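Side-chain contacts in CghA (Chaetomium globosum, PDB 6KBC), which belongs to the fungal Diels-Alderase family and is built from two calycin-like beta domains, with the ligand WK1 bound in the model: residues A25-N29 with S30-F34; A73-S76 with F77-A80. All blocks are in the same frame, centred on the assembly; numbering follows the deposited sequence.

Overall arrangement
Both contacts are local turns of the N-terminal calycin-like domain, and they follow one another along the chain. Contact 1 (25-34) folds part of the long loop between strands 6-10 and 46-54; contact 2 (73-80) ends the connection after strand 60-69 and runs into strand 77-85. Their centres lie 23 Å apart and their nearest atoms about 13 Å, without touching. The first leans on strands 181-200 and 223-231; the second belongs to the antiparallel run of strands 60-69, 77-85 and 90-96. Contact 2 reaches the WK1 pocket through Ala80, whereas the Val26 side chain of contact 1 stays about 13 Å from the ligand.

Contact 1 (A25-N29 with S30-F34); sequences AVIPN and SGNLF
The flat carboxamide of Asn32 meets the backbone of Ile27 edge-on, using both its oxygen and its nitrogen. At one edge OD1 accepts from Ile27 N at 2.9 Å, nearly straight at 171° and on a lone pair in the carbonyl plane. At the other, ND2 donates to Ile27 O over 2.8 Å, with the acceptor close to the amide plane. The second ND2 bond runs 2.9 Å to Ser30 O, whose carbonyl is met from above its plane. With CG anti to its own carbonyl carbon (chi1 -80°), Asn32 sends the amide back to Ile27. Beside this pairing, Ile27 CB lies 3.6 Å from Asn32 OD1, and Ile27 CG2 packs on Ser30 CB at 3.7 Å. Ser30 OG accepts from Asn32 N at 2.8 Å, closing an ST turn, and has a second hydrogen bond with Gly110 O. Lys36 NZ bonds both Asn32 OD1 and Ala25 O, while Trp230 and Phe184 touch the Asn32 side chain. The buried amide is thus gripped by three bonds within residues 25-34 and a fourth from Lys36; together they fix its rotation, and the lysine charge would probably draw electron density toward OD1, making the ND2 hydrogens better donors to Ile27 O and Ser30 O.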
loop_
_atom_site.group_PDB
_atom_site.type_symbol
_atom_site.label_atom_id
_atom_site.label_comp_id
_atom_site.label_asym_id
_atom_site.label_seq_id
_atom_site.Cartn_x
_atom_site.Cartn_y
_atom_site.Cartn_z
ATOM N N ALA A 25 -13.246 -11.541 -12.095
ATOM C CA ALA A 25 -12.171 -11.094 -12.962
ATOM C C ALA A 25 -11.820 -9.628 -12.719
ATOM O O ALA A 25 -12.589 -8.858 -12.132
ATOM C CB ALA A 25 -12.550 -11.293 -14.428
ATOM N N VAL A 26 -10.620 -9.252 -13.180
ATOM C CA VAL A 26 -10.255 -7.844 -13.240
ATOM C C VAL A 26 -11.221 -7.120 -14.157
ATOM O O VAL A 26 -11.497 -7.569 -15.277
ATOM C CB VAL A 26 -8.815 -7.669 -13.743
ATOM C CG1 VAL A 26 -8.485 -6.180 -13.864
ATOM C CG2 VAL A 26 -7.827 -8.371 -12.829
ATOM N N ILE A 27 -11.723 -5.981 -13.701
ATOM C CA ILE A 27 -12.522 -5.081 -14.522
ATOM C C ILE A 27 -11.605 -3.991 -15.045
ATOM O O ILE A 27 -11.071 -3.209 -14.238
ATOM C CB ILE A 27 -13.696 -4.483 -13.734
ATOM C CG1 ILE A 27 -14.519 -5.597 -13.086
ATOM C CG2 ILE A 27 -14.535 -3.585 -14.635
ATOM C CD1 ILE A 27 -15.470 -5.114 -12.004
ATOM N N PRO A 28 -11.385 -3.886 -16.353
ATOM C CA PRO A 28 -10.574 -2.789 -16.880
ATOM C C PRO A 28 -11.169 -1.434 -16.539
ATOM O O PRO A 28 -12.386 -1.276 -16.402
ATOM C CB PRO A 28 -10.583 -3.029 -18.393
ATOM C CG PRO A 28 -11.758 -3.909 -18.639
ATOM C CD PRO A 28 -11.899 -4.763 -17.418
ATOM N N ASN A 29 -10.278 -0.452 -16.402
ATOM C CA ASN A 29 -10.637 0.945 -16.162
ATOM C C ASN A 29 -11.580 1.107 -14.969
ATOM O O ASN A 29 -12.525 1.900 -14.996
ATOM C CB ASN A 29 -11.255 1.567 -17.408
ATOM C CG ASN A 29 -11.226 3.069 -17.369
ATOM O OD1 ASN A 29 -10.240 3.678 -16.918
ATOM N ND2 ASN A 29 -12.304 3.685 -17.830
ATOM N N SER A 30 -11.306 0.380 -13.895
ATOM C CA SER A 30 -12.145 0.429 -12.710
ATOM C C SER A 30 -11.281 0.340 -11.463
ATOM O O SER A 30 -10.227 -0.302 -11.462
ATOM C CB SER A 30 -13.174 -0.708 -12.724
ATOM O OG SER A 30 -13.742 -0.928 -11.450
ATOM N N GLY A 31 -11.746 0.993 -10.397
ATOM C CA GLY A 31 -11.157 0.784 -9.089
ATOM C C GLY A 31 -11.228 -0.650 -8.616
ATOM O O GLY A 31 -10.447 -1.044 -7.740
ATOM N N ASN A 32 -12.146 -1.447 -9.172
ATOM C CA ASN A 32 -12.305 -2.845 -8.775
ATOM C C ASN A 32 -12.574 -2.979 -7.284
ATOM O O ASN A 32 -12.190 -3.968 -6.660
ATOM C CB ASN A 32 -11.086 -3.687 -9.167
ATOM C CG ASN A 32 -11.097 -4.084 -10.625
ATOM O OD1 ASN A 32 -11.501 -5.201 -10.968
ATOM N ND2 ASN A 32 -10.650 -3.189 -11.489
ATOM N N LEU A 33 -13.247 -1.988 -6.704
ATOM C CA LEU A 33 -13.356 -1.920 -5.253
ATOM C C LEU A 33 -14.283 -2.984 -4.692
ATOM O O LEU A 33 -14.153 -3.358 -3.518
ATOM C CB LEU A 33 -13.844 -0.531 -4.832
ATOM C CG LEU A 33 -12.854 0.573 -5.176
ATOM C CD1 LEU A 33 -13.390 1.944 -4.742
ATOM C CD2 LEU A 33 -11.500 0.247 -4.538
ATOM N N PHE A 34 -15.234 -3.463 -5.483
ATOM C CA PHE A 34 -16.119 -4.501 -4.980
ATOM C C PHE A 34 -15.351 -5.816 -4.834
ATOM O O PHE A 34 -14.538 -6.161 -5.697
ATOM C CB PHE A 34 -17.322 -4.682 -5.907
ATOM C CG PHE A 34 -18.413 -5.518 -5.305
ATOM C CD1 PHE A 34 -19.274 -4.976 -4.358
ATOM C CD2 PHE A 34 -18.561 -6.850 -5.657
ATOM C CE1 PHE A 34 -20.279 -5.745 -3.788
ATOM C CE2 PHE A 34 -19.562 -7.623 -5.089
ATOM C CZ PHE A 34 -20.420 -7.071 -4.156
#

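Contact 2 (A73-S76 with F77-A80); sequences APAS and FRAA
One side-chain hydrogen bond joins the turn to the strand: Arg78 NH2 donates to Ala75 O at 3.0 Å, landing on a lone pair in the carbonyl plane. The bond is bent, with an N-H...O angle of 143°, and the oxygen sits at the guanidinium edge, tilted 23° from its plane. Arg78 leaves the strand extended, then bends at chi3 (-62°), which folds the guanidinium back to the turn. NH1 of the same group bonds His94 ND1, so the two terminal nitrogens tie the turn to strand 90-96. Ser76 OG hydrogen-bonds to Asp69 O. Van der Waals contact adds to this where Ala75 CB approaches Arg78 NH2 at 3.5 Å. The backbone here makes an inverse gamma turn centred on Ala75, just after the cis peptide bond preceding Pro74, and leads into strand 77-85, which pairs antiparallel with strands 60-69 and 90-96 in the N-terminal calycin-like domain. A CH-pi contact follows: Ser76 CB lies over one face of the Phe77 ring, 4.1 Å from its centroid and displaced toward the rim. The first torsion of Phe77 sets CG beside the backbone N and turns the ring back over Ser76. Phe15 meets the same ring at an inclination.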
loop_
_atom_site.group_PDB
_atom_site.type_symbol
_atom_site.label_atom_id
_atom_site.label_comp_id
_atom_site.label_asym_id
_atom_site.label_seq_id
_atom_site.Cartn_x
_atom_site.Cartn_y
_atom_site.Cartn_z
ATOM N N ALA A 73 -8.378 -17.241 8.774
ATOM C CA ALA A 73 -9.628 -17.593 9.427
ATOM C C ALA A 73 -9.356 -18.432 10.678
ATOM O O ALA A 73 -8.384 -19.197 10.733
ATOM C CB ALA A 73 -10.563 -18.343 8.468
ATOM N N PRO A 74 -10.209 -18.310 11.717
ATOM C CA PRO A 74 -11.483 -17.572 11.714
ATOM C C PRO A 74 -11.345 -16.045 11.688
ATOM O O PRO A 74 -12.265 -15.375 11.220
ATOM C CB PRO A 74 -12.144 -18.024 13.018
ATOM C CG PRO A 74 -11.000 -18.301 13.933
ATOM C CD PRO A 74 -9.893 -18.846 13.057
ATOM N N ALA A 75 -10.215 -15.514 12.158
ATOM C CA ALA A 75 -10.013 -14.065 12.243
ATOM C C ALA A 75 -9.614 -13.486 10.880
ATOM O O ALA A 75 -8.541 -12.914 10.698
ATOM C CB ALA A 75 -8.976 -13.745 13.310
ATOM N N SER A 76 -10.521 -13.627 9.913
ATOM C CA SER A 76 -10.220 -13.237 8.541
ATOM C C SER A 76 -10.393 -11.751 8.276
ATOM O O SER A 76 -9.900 -11.264 7.254
ATOM C CB SER A 76 -11.102 -14.009 7.556
ATOM O OG SER A 76 -10.649 -15.344 7.414
ATOM N N PHE A 77 -11.102 -11.028 9.138
ATOM C CA PHE A 77 -11.501 -9.653 8.859
ATOM C C PHE A 77 -10.812 -8.720 9.836
ATOM O O PHE A 77 -10.917 -8.894 11.055
ATOM C CB PHE A 77 -13.017 -9.490 8.936
ATOM C CG PHE A 77 -13.755 -10.550 8.197
ATOM C CD1 PHE A 77 -13.391 -10.872 6.901
ATOM C CD2 PHE A 77 -14.792 -11.246 8.796
ATOM C CE1 PHE A 77 -14.054 -11.856 6.205
ATOM C CE2 PHE A 77 -15.458 -12.240 8.104
ATOM C CZ PHE A 77 -15.086 -12.547 6.809
ATOM N N ARG A 78 -10.130 -7.719 9.294
ATOM C CA ARG A 78 -9.099 -7.041 10.056
ATOM C C ARG A 78 -8.857 -5.697 9.394
ATOM O O ARG A 78 -8.771 -5.618 8.165
ATOM C CB ARG A 78 -7.841 -7.918 10.054
ATOM C CG ARG A 78 -6.700 -7.548 10.944
ATOM C CD ARG A 78 -5.597 -8.561 10.658
ATOM N NE ARG A 78 -6.001 -9.932 10.972
ATOM C CZ ARG A 78 -5.891 -10.508 12.167
ATOM N NH1 ARG A 78 -5.327 -9.864 13.179
ATOM N NH2 ARG A 78 -6.303 -11.758 12.337
ATOM N N ALA A 79 -8.800 -4.646 10.194
ATOM C CA ALA A 79 -8.307 -3.350 9.745
ATOM C C ALA A 79 -6.979 -3.173 10.455
ATOM O O ALA A 79 -6.946 -3.006 11.678
ATOM C CB ALA A 79 -9.274 -2.212 10.067
ATOM N N ALA A 80 -5.887 -3.266 9.701
ATOM C CA ALA A 80 -4.555 -3.143 10.277
ATOM C C ALA A 80 -4.148 -1.682 10.199
ATOM O O ALA A 80 -4.080 -1.117 9.104
ATOM C CB ALA A 80 -3.543 -4.025 9.547
#